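Local coordinates for uncharacterized protein Atu2773 (Agrobacterium tumefaciens, PDB 2QV5) that is of unknown function but belongs to the divergent polysaccharide deacetylase family, so it may act on a carbohydrate substrate, at residues 24-35 / 238-247; 53-63 / 75-85. All blocks are in the same frame, centred on the assembly; numbering follows the deposited sequence.

Contact 1 of 2, residues 24-35 / 238-247; sequences WSGARGTRVAIV and GIEIVGVSAL
The carboxylate of Glu240 is gripped by the hydroxyl and the backbone N-H of Ser25. Ser25 OG donates to Glu240 OE1 at 2.5 Å, and Ser25 N to Glu240 OE2 at 2.8 Å. OE1 uses its syn lone pair; Ser25 N meets OE2 on the syn side, slightly out of the carboxylate plane. The Glu240 chain is extended, CG trans to the backbone N (chi1 -177°), which carries the carboxylate out to the 24-28 loop. A water joins OE1 to Ala27 O. The carboxylate also lies at the edge of the Trp24 ring, the two planes 67° apart. Ala246 CB sits over one ring face, a CH-pi contact 4.0 Å from the centroid of the Trp24 five-membered ring. Beyond the loop, strand 239-241 pairs in parallel with strand 30-39, which also joins strand 212-218 in the parallel sheet of this alpha/beta fold. Val32 takes part twice, with Val32 N bonded to Glu240 O and Val242 N to Val32 O. Its side chain packs on Ile239 and Ile241, towards helix 193-210. On the other face, the Arg31 chain bends at chi3 (-66°). This lays its guanidinium flat against Leu247 CD2, centred over the group, 3.6 Å from Arg31 CZ.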
loop_
_atom_site.group_PDB
_atom_site.type_symbol
_atom_site.label_atom_id
_atom_site.label_comp_id
_atom_site.label_asym_id
_atom_site.label_seq_id
_atom_site.Cartn_x
_atom_site.Cartn_y
_atom_site.Cartn_z
ATOM N N TRP A 24 3.849 -8.323 -15.241
ATOM C CA TRP A 24 3.990 -9.675 -14.729
ATOM C C TRP A 24 3.749 -10.625 -15.904
ATOM O O TRP A 24 3.481 -10.158 -17.008
ATOM C CB TRP A 24 3.023 -9.916 -13.552
ATOM C CG TRP A 24 1.559 -9.800 -13.900
ATOM C CD1 TRP A 24 0.852 -8.648 -14.154
ATOM C CD2 TRP A 24 0.624 -10.879 -14.031
ATOM N NE1 TRP A 24 -0.459 -8.953 -14.445
ATOM C CE2 TRP A 24 -0.628 -10.312 -14.370
ATOM C CE3 TRP A 24 0.723 -12.275 -13.889
ATOM C CZ2 TRP A 24 -1.779 -11.094 -14.579
ATOM C CZ3 TRP A 24 -0.424 -13.054 -14.101
ATOM C CH2 TRP A 24 -1.655 -12.459 -14.438
ATOM N N SER A 25 3.866 -11.936 -15.687
ATOM C CA SER A 25 3.868 -12.892 -16.812
ATOM C C SER A 25 2.563 -12.942 -17.613
ATOM O O SER A 25 2.590 -13.196 -18.809
ATOM C CB SER A 25 4.236 -14.303 -16.344
ATOM O OG SER A 25 3.154 -14.877 -15.634
ATOM N N GLY A 26 1.431 -12.708 -16.953
ATOM C CA GLY A 26 0.117 -12.841 -17.594
ATOM C C GLY A 26 -0.457 -14.255 -17.511
ATOM O O GLY A 26 -1.644 -14.470 -17.783
ATOM N N ALA A 27 0.388 -15.208 -17.119
ATOM C CA ALA A 27 0.045 -16.628 -17.052
ATOM C C ALA A 27 -0.830 -17.006 -15.859
ATOM O O ALA A 27 -0.778 -16.384 -14.787
ATOM C CB ALA A 27 1.317 -17.482 -17.071
ATOM N N ARG A 28 -1.642 -18.038 -16.070
ATOM C CA ARG A 28 -2.485 -18.601 -15.023
ATOM C C ARG A 28 -1.628 -19.198 -13.910
ATOM O O ARG A 28 -0.536 -19.713 -14.159
ATOM C CB ARG A 28 -3.403 -19.679 -15.605
ATOM C CG ARG A 28 -4.476 -19.143 -16.552
ATOM C CD ARG A 28 -5.531 -20.206 -16.874
ATOM N NE ARG A 28 -6.141 -20.761 -15.662
ATOM C CZ ARG A 28 -7.188 -20.237 -15.025
ATOM N NH1 ARG A 28 -7.770 -19.129 -15.472
ATOM N NH2 ARG A 28 -7.658 -20.826 -13.930
ATOM N N GLY A 29 -2.125 -19.107 -12.683
ATOM C CA GLY A 29 -1.456 -19.703 -11.523
ATOM C C GLY A 29 -1.643 -18.867 -10.274
ATOM O O GLY A 29 -2.194 -17.769 -10.337
ATOM N N THR A 30 -1.167 -19.383 -9.146
ATOM C CA THR A 30 -1.259 -18.695 -7.851
ATOM C C THR A 30 -0.433 -17.399 -7.889
ATOM O O THR A 30 0.708 -17.403 -8.341
ATOM C CB THR A 30 -0.726 -19.615 -6.709
ATOM O OG1 THR A 30 -1.517 -20.812 -6.626
ATOM C CG2 THR A 30 -0.728 -18.909 -5.365
ATOM N N ARG A 31 -1.012 -16.285 -7.439
ATOM C CA ARG A 31 -0.268 -15.025 -7.418
ATOM C C ARG A 31 -0.303 -14.418 -6.030
ATOM O O ARG A 31 -1.287 -14.582 -5.307
ATOM C CB ARG A 31 -0.859 -14.025 -8.409
ATOM C CG ARG A 31 -0.746 -14.396 -9.871
ATOM C CD ARG A 31 -1.404 -13.335 -10.733
ATOM N NE ARG A 31 -2.856 -13.281 -10.525
ATOM C CZ ARG A 31 -3.646 -12.296 -10.954
ATOM N NH1 ARG A 31 -3.138 -11.278 -11.626
ATOM N NH2 ARG A 31 -4.945 -12.318 -10.700
ATOM N N VAL A 32 0.770 -13.721 -5.663
ATOM C CA VAL A 32 0.864 -13.090 -4.345
ATOM C C VAL A 32 1.410 -11.677 -4.541
ATOM O O VAL A 32 2.359 -11.504 -5.296
ATOM C CB VAL A 32 1.818 -13.907 -3.406
ATOM C CG1 VAL A 32 2.328 -13.077 -2.235
ATOM C CG2 VAL A 32 1.133 -15.176 -2.871
ATOM N N ALA A 33 0.806 -10.675 -3.897
ATOM C CA ALA A 33 1.440 -9.352 -3.769
ATOM C C ALA A 33 1.858 -9.174 -2.319
ATOM O O ALA A 33 1.177 -9.645 -1.412
ATOM C CB ALA A 33 0.504 -8.216 -4.191
ATOM N N ILE A 34 3.004 -8.539 -2.105
ATOM C CA ILE A 34 3.469 -8.224 -0.745
ATOM C C ILE A 34 3.850 -6.760 -0.754
ATOM O O ILE A 34 4.619 -6.335 -1.618
ATOM C CB ILE A 34 4.697 -9.075 -0.296
ATOM C CG1 ILE A 34 4.322 -10.549 -0.110
ATOM C CG2 ILE A 34 5.289 -8.519 1.026
ATOM C CD1 ILE A 34 5.496 -11.508 -0.282
ATOM N N VAL A 35 3.278 -5.996 0.174
ATOM C CA VAL A 35 3.638 -4.610 0.364
ATOM C C VAL A 35 4.506 -4.454 1.613
ATOM O O VAL A 35 4.130 -4.874 2.717
ATOM C CB VAL A 35 2.383 -3.707 0.479
ATOM C CG1 VAL A 35 2.764 -2.226 0.522
ATOM C CG2 VAL A 35 1.432 -3.981 -0.658
ATOM N N GLY A 238 5.340 -22.686 -7.565
ATOM C CA GLY A 238 4.262 -22.210 -8.455
ATOM C C GLY A 238 3.590 -20.890 -8.091
ATOM O O GLY A 238 2.441 -20.648 -8.475
ATOM N N ILE A 239 4.300 -20.033 -7.359
ATOM C CA ILE A 239 3.765 -18.726 -6.947
ATOM C C ILE A 239 4.496 -17.615 -7.686
ATOM O O ILE A 239 5.720 -17.532 -7.613
ATOM C CB ILE A 239 3.906 -18.509 -5.421
ATOM C CG1 ILE A 239 3.005 -19.487 -4.655
ATOM C CG2 ILE A 239 3.560 -17.066 -5.022
ATOM C CD1 ILE A 239 3.515 -19.816 -3.286
ATOM N N GLU A 240 3.747 -16.788 -8.412
ATOM C CA GLU A 240 4.300 -15.569 -8.987
ATOM C C GLU A 240 4.029 -14.374 -8.063
ATOM O O GLU A 240 2.878 -14.097 -7.715
ATOM C CB GLU A 240 3.743 -15.312 -10.397
ATOM C CG GLU A 240 4.364 -14.070 -11.079
ATOM C CD GLU A 240 4.096 -13.965 -12.576
ATOM O OE1 GLU A 240 3.345 -14.802 -13.123
ATOM O OE2 GLU A 240 4.664 -13.042 -13.216
ATOM N N ILE A 241 5.086 -13.671 -7.658
ATOM C CA ILE A 241 4.908 -12.399 -6.918
ATOM C C ILE A 241 4.671 -11.254 -7.909
ATOM O O ILE A 241 5.484 -11.020 -8.803
ATOM C CB ILE A 241 6.117 -12.070 -5.990
ATOM C CG1 ILE A 241 6.585 -13.325 -5.212
ATOM C CG2 ILE A 241 5.802 -10.858 -5.081
ATOM C CD1 ILE A 241 5.624 -13.837 -4.160
ATOM N N VAL A 242 3.532 -10.586 -7.781
ATOM C CA VAL A 242 3.151 -9.534 -8.714
ATOM C C VAL A 242 2.906 -8.233 -7.957
ATOM O O VAL A 242 2.672 -8.259 -6.749
ATOM C CB VAL A 242 1.885 -9.922 -9.536
ATOM C CG1 VAL A 242 2.111 -11.236 -10.290
ATOM C CG2 VAL A 242 0.645 -10.045 -8.643
ATOM N N GLY A 243 2.967 -7.103 -8.658
ATOM C CA GLY A 243 2.570 -5.811 -8.068
ATOM C C GLY A 243 1.117 -5.827 -7.616
ATOM O O GLY A 243 0.301 -6.577 -8.167
ATOM N N VAL A 244 0.798 -5.021 -6.602
ATOM C CA VAL A 244 -0.573 -4.896 -6.076
ATOM C C VAL A 244 -1.617 -4.599 -7.159
ATOM O O VAL A 244 -2.710 -5.173 -7.131
ATOM C CB VAL A 244 -0.652 -3.850 -4.927
ATOM C CG1 VAL A 244 -2.074 -3.374 -4.682
ATOM C CG2 VAL A 244 -0.121 -4.468 -3.660
ATOM N N SER A 245 -1.270 -3.723 -8.107
ATOM C CA SER A 245 -2.171 -3.363 -9.210
ATOM C C SER A 245 -2.654 -4.565 -10.015
ATOM O O SER A 245 -3.774 -4.561 -10.527
ATOM C CB SER A 245 -1.510 -2.359 -10.151
ATOM O OG SER A 245 -2.388 -2.043 -11.214
ATOM N N ALA A 246 -1.807 -5.585 -10.141
ATOM C CA ALA A 246 -2.192 -6.805 -10.893
ATOM C C ALA A 246 -3.356 -7.545 -10.221
ATOM O O ALA A 246 -4.121 -8.252 -10.888
ATOM C CB ALA A 246 -1.014 -7.722 -11.075
ATOM N N LEU A 247 -3.510 -7.329 -8.914
ATOM C CA LEU A 247 -4.497 -8.058 -8.117
ATOM C C LEU A 247 -5.756 -7.277 -7.795
ATOM O O LEU A 247 -6.823 -7.865 -7.641
ATOM C CB LEU A 247 -3.874 -8.518 -6.805
ATOM C CG LEU A 247 -2.732 -9.514 -6.855
ATOM C CD1 LEU A 247 -2.491 -10.035 -5.451
ATOM C CD2 LEU A 247 -3.057 -10.639 -7.808
HETATM O O HOH W 1 1.226 -16.668 -12.589
HETATM O O HOH W 2 0.565 -21.909 -9.912
HETATM O O HOH W 3 4.126 -7.169 -4.745
#

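Contact 2 of 2, residues 53-63 / 75-85; sequences LPPEVTLGFAA and ARREGHEILLQ
Leu53 and His80 are joined through a water, which donates to Leu53 O and lies 2.8 Å from His80 NE2. Pro54 O is 3.1 Å from His80 CE1 and also accepts from Val57 N, within the type I turn 54-57. Pro55 then covers one face of the imidazole, its CA 3.6 Å from the ring centroid of His80. Pro55 O takes a CA-H...O contact from His80, and a second water links it to Glu81 N. Val57 O accepts from His80 ND1 at 2.7 Å. This bond is nearly straight (167°) and lies in both the carbonyl plane and the ring plane, so it fixes the rotation of the ring and shows that ND1 carries a proton. Thr58 CG2 packs on Leu83 CG. Leu59 closes the opposite face of the imidazole: its CD1 stands over the ring centre and also touches Ala75 CB of the helix. The main chains bond in parallel fashion from here, Leu59 N to Glu81 O, Leu83 N to Leu59 O, Phe61 N to Leu83 O and Gln85 N to Phe61 O. Beside Gly60, the extended Gln85 chain turns its amide to Gly38, whose N bonds to OE1. Phe61 has CG beside its backbone N (chi1 -83°), which swings the ring against Ile82, CE1 3.5 Å from Ile82 CG1. Ala75 CB lies at the ring edge. Ala63 N makes a weak bond to Gln85 O. Helix 68-78 ends in a Schellman motif with Gly79 as C-prime residue, and His80 leads into the next strand. The whole is a beta-alpha-beta crossover between neighbouring parallel strands.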
loop_
_atom_site.group_PDB
_atom_site.type_symbol
_atom_site.label_atom_id
_atom_site.label_comp_id
_atom_site.label_asym_id
_atom_site.label_seq_id
_atom_site.Cartn_x
_atom_site.Cartn_y
_atom_site.Cartn_z
ATOM N N LEU A 53 15.060 -6.267 -0.970
ATOM C CA LEU A 53 13.810 -6.820 -1.502
ATOM C C LEU A 53 13.907 -6.942 -3.021
ATOM O O LEU A 53 14.430 -6.048 -3.665
ATOM C CB LEU A 53 12.595 -5.967 -1.102
ATOM C CG LEU A 53 12.339 -5.852 0.413
ATOM C CD1 LEU A 53 11.509 -4.632 0.758
ATOM C CD2 LEU A 53 11.687 -7.105 0.969
ATOM N N PRO A 54 13.431 -8.068 -3.590
ATOM C CA PRO A 54 13.329 -8.167 -5.048
ATOM C C PRO A 54 12.271 -7.193 -5.589
ATOM O O PRO A 54 11.343 -6.821 -4.843
ATOM C CB PRO A 54 12.912 -9.628 -5.265
ATOM C CG PRO A 54 12.226 -10.005 -4.012
ATOM C CD PRO A 54 12.992 -9.313 -2.934
ATOM N N PRO A 55 12.421 -6.750 -6.859
ATOM C CA PRO A 55 11.540 -5.727 -7.464
ATOM C C PRO A 55 10.053 -6.081 -7.525
ATOM O O PRO A 55 9.224 -5.212 -7.786
ATOM C CB PRO A 55 12.083 -5.582 -8.886
ATOM C CG PRO A 55 12.942 -6.749 -9.118
ATOM C CD PRO A 55 13.493 -7.150 -7.785
ATOM N N GLU A 56 9.735 -7.350 -7.299
ATOM C CA GLU A 56 8.357 -7.831 -7.333
ATOM C C GLU A 56 7.596 -7.415 -6.080
ATOM O O GLU A 56 6.378 -7.441 -6.066
ATOM C CB GLU A 56 8.331 -9.351 -7.469
ATOM C CG GLU A 56 8.714 -9.876 -8.859
ATOM C CD GLU A 56 10.224 -10.076 -9.040
ATOM O OE1 GLU A 56 11.012 -9.732 -8.124
ATOM O OE2 GLU A 56 10.621 -10.576 -10.115
ATOM N N VAL A 57 8.332 -7.053 -5.030
ATOM C CA VAL A 57 7.742 -6.580 -3.785
ATOM C C VAL A 57 7.320 -5.126 -3.960
ATOM O O VAL A 57 8.124 -4.259 -4.341
ATOM C CB VAL A 57 8.722 -6.761 -2.604
ATOM C CG1 VAL A 57 8.154 -6.182 -1.293
ATOM C CG2 VAL A 57 9.054 -8.239 -2.421
ATOM N N THR A 58 6.050 -4.863 -3.683
ATOM C CA THR A 58 5.484 -3.519 -3.772
ATOM C C THR A 58 5.955 -2.722 -2.555
ATOM O O THR A 58 6.007 -3.258 -1.451
ATOM C CB THR A 58 3.946 -3.599 -3.829
ATOM O OG1 THR A 58 3.571 -4.344 -4.994
ATOM C CG2 THR A 58 3.289 -2.210 -3.872
ATOM N N LEU A 59 6.317 -1.457 -2.758
ATOM C CA LEU A 59 6.799 -0.633 -1.639
ATOM C C LEU A 59 5.835 0.494 -1.276
ATOM O O LEU A 59 5.367 1.230 -2.142
ATOM C CB LEU A 59 8.214 -0.099 -1.927
ATOM C CG LEU A 59 9.278 -1.158 -2.287
ATOM C CD1 LEU A 59 10.589 -0.486 -2.662
ATOM C CD2 LEU A 59 9.514 -2.156 -1.176
ATOM N N GLY A 60 5.528 0.621 0.012
ATOM C CA GLY A 60 4.679 1.705 0.495
ATOM C C GLY A 60 5.533 2.840 1.028
ATOM O O GLY A 60 6.429 2.612 1.857
ATOM N N PHE A 61 5.280 4.050 0.531
ATOM C CA PHE A 61 6.069 5.223 0.919
ATOM C C PHE A 61 5.280 6.039 1.929
ATOM O O PHE A 61 4.114 6.337 1.707
ATOM C CB PHE A 61 6.408 6.076 -0.314
ATOM C CG PHE A 61 7.603 5.583 -1.057
ATOM C CD1 PHE A 61 7.621 4.304 -1.607
ATOM C CD2 PHE A 61 8.726 6.376 -1.177
ATOM C CE1 PHE A 61 8.730 3.819 -2.270
ATOM C CE2 PHE A 61 9.836 5.902 -1.846
ATOM C CZ PHE A 61 9.836 4.617 -2.403
ATOM N N ALA A 62 5.917 6.381 3.044
ATOM C CA ALA A 62 5.248 7.141 4.090
ATOM C C ALA A 62 5.197 8.595 3.673
ATOM O O ALA A 62 6.221 9.179 3.322
ATOM C CB ALA A 62 5.986 7.000 5.382
ATOM N N ALA A 63 4.008 9.187 3.711
ATOM C CA ALA A 63 3.843 10.572 3.244
ATOM C C ALA A 63 4.644 11.551 4.114
ATOM O O ALA A 63 5.204 12.511 3.606
ATOM C CB ALA A 63 2.379 10.952 3.198
ATOM N N ALA A 75 13.755 2.998 -5.914
ATOM C CA ALA A 75 12.755 1.920 -6.036
ATOM C C ALA A 75 12.328 1.680 -7.483
ATOM O O ALA A 75 12.324 0.535 -7.946
ATOM C CB ALA A 75 11.554 2.213 -5.164
ATOM N N ARG A 76 12.027 2.764 -8.204
ATOM C CA ARG A 76 11.588 2.678 -9.599
ATOM C C ARG A 76 12.707 2.243 -10.543
ATOM O O ARG A 76 12.450 1.584 -11.547
ATOM C CB ARG A 76 10.971 3.994 -10.068
ATOM C CG ARG A 76 9.662 4.352 -9.361
ATOM C CD ARG A 76 8.588 3.334 -9.683
ATOM N NE ARG A 76 8.155 3.407 -11.076
ATOM C CZ ARG A 76 7.370 2.508 -11.659
ATOM N NH1 ARG A 76 6.935 1.455 -10.976
ATOM N NH2 ARG A 76 7.022 2.664 -12.930
ATOM N N ARG A 77 13.946 2.598 -10.206
ATOM C CA ARG A 77 15.111 2.136 -10.962
ATOM C C ARG A 77 15.199 0.618 -10.925
ATOM O O ARG A 77 15.419 -0.012 -11.956
ATOM C CB ARG A 77 16.409 2.748 -10.428
ATOM C CG ARG A 77 17.638 2.167 -11.065
ATOM C CD ARG A 77 18.919 2.952 -10.822
ATOM N NE ARG A 77 20.046 2.079 -11.151
ATOM C CZ ARG A 77 20.448 1.795 -12.390
ATOM N NH1 ARG A 77 21.454 0.957 -12.568
ATOM N NH2 ARG A 77 19.855 2.344 -13.451
ATOM N N GLU A 78 15.007 0.050 -9.734
ATOM C CA GLU A 78 14.997 -1.399 -9.547
ATOM C C GLU A 78 13.748 -2.079 -10.142
ATOM O O GLU A 78 13.759 -3.280 -10.381
ATOM C CB GLU A 78 15.154 -1.769 -8.054
ATOM C CG GLU A 78 16.418 -1.228 -7.362
ATOM C CD GLU A 78 17.725 -1.610 -8.056
ATOM O OE1 GLU A 78 17.853 -2.758 -8.540
ATOM O OE2 GLU A 78 18.640 -0.756 -8.106
ATOM N N GLY A 79 12.677 -1.317 -10.368
ATOM C CA GLY A 79 11.463 -1.854 -11.004
ATOM C C GLY A 79 10.273 -2.099 -10.078
ATOM O O GLY A 79 9.255 -2.656 -10.504
ATOM N N HIS A 80 10.393 -1.707 -8.814
ATOM C CA HIS A 80 9.280 -1.873 -7.865
ATOM C C HIS A 80 8.040 -1.073 -8.273
ATOM O O HIS A 80 8.166 0.060 -8.755
ATOM C CB HIS A 80 9.653 -1.406 -6.458
ATOM C CG HIS A 80 10.776 -2.162 -5.834
ATOM N ND1 HIS A 80 10.586 -3.314 -5.094
ATOM C CD2 HIS A 80 12.105 -1.909 -5.804
ATOM C CE1 HIS A 80 11.753 -3.736 -4.637
ATOM N NE2 HIS A 80 12.692 -2.908 -5.061
ATOM N N GLU A 81 6.861 -1.668 -8.069
ATOM C CA GLU A 81 5.614 -0.898 -7.978
ATOM C C GLU A 81 5.585 -0.184 -6.629
ATOM O O GLU A 81 6.035 -0.720 -5.617
ATOM C CB GLU A 81 4.390 -1.800 -8.095
ATOM C CG GLU A 81 3.136 -1.065 -8.534
ATOM C CD GLU A 81 1.959 -1.990 -8.747
ATOM O OE1 GLU A 81 2.026 -2.820 -9.688
ATOM O OE2 GLU A 81 0.965 -1.867 -7.983
ATOM N N ILE A 82 5.061 1.036 -6.612
ATOM C CA ILE A 82 5.063 1.892 -5.420
ATOM C C ILE A 82 3.631 2.269 -5.018
ATOM O O ILE A 82 2.820 2.542 -5.898
ATOM C CB ILE A 82 5.924 3.175 -5.694
ATOM C CG1 ILE A 82 7.393 2.951 -5.331
ATOM C CG2 ILE A 82 5.459 4.384 -4.888
ATOM C CD1 ILE A 82 8.182 2.126 -6.280
ATOM N N LEU A 83 3.346 2.311 -3.714
ATOM C CA LEU A 83 2.090 2.869 -3.172
ATOM C C LEU A 83 2.400 4.041 -2.243
ATOM O O LEU A 83 3.448 4.055 -1.587
ATOM C CB LEU A 83 1.307 1.810 -2.400
ATOM C CG LEU A 83 0.760 0.612 -3.182
ATOM C CD1 LEU A 83 0.052 -0.351 -2.279
ATOM C CD2 LEU A 83 -0.187 1.056 -4.283
ATOM N N LEU A 84 1.495 5.019 -2.190
ATOM C CA LEU A 84 1.604 6.119 -1.235
ATOM C C LEU A 84 0.793 5.829 0.033
ATOM O O LEU A 84 -0.397 5.593 -0.051
ATOM C CB LEU A 84 1.081 7.409 -1.867
ATOM C CG LEU A 84 1.160 8.687 -1.026
ATOM C CD1 LEU A 84 2.601 8.989 -0.569
ATOM C CD2 LEU A 84 0.592 9.815 -1.836
ATOM N N GLN A 85 1.433 5.864 1.199
ATOM C CA GLN A 85 0.702 5.677 2.465
ATOM C C GLN A 85 0.163 6.995 3.006
ATOM O O GLN A 85 0.930 7.917 3.285
ATOM C CB GLN A 85 1.571 5.034 3.533
ATOM C CG GLN A 85 1.838 3.580 3.335
ATOM C CD GLN A 85 2.893 3.045 4.289
ATOM O OE1 GLN A 85 4.066 3.397 4.192
ATOM N NE2 GLN A 85 2.478 2.179 5.206
HETATM O O HOH W 4 15.300 -3.823 -4.749
HETATM O O HOH W 5 6.395 -4.321 -7.192
#

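Contact 2 is nested in the chain loop that contact 1 closes, and their centres are about 15 Å apart. The two meet in the sheet. Strands 239-241 and 58-62 pair with the same edge of strand 30-39, one after the other, and strand 212-218 takes the opposite edge. Thr58 N lies 2.9 Å from Ile34 O, a probable hydrogen bond. A second link runs through a side chain: Glu81 OE2 is 2.9 Å from Ser245 N, probably a hydrogen bond, in the weakly bonded helical turn about 244-247. Thr58 OG1 bonds to Val244 N beside it. A glycerol, probably from the crystallisation liquor, bonds to Trp24 O in contact 1, its nearest atom about 3 Å from the Trp24 side chain.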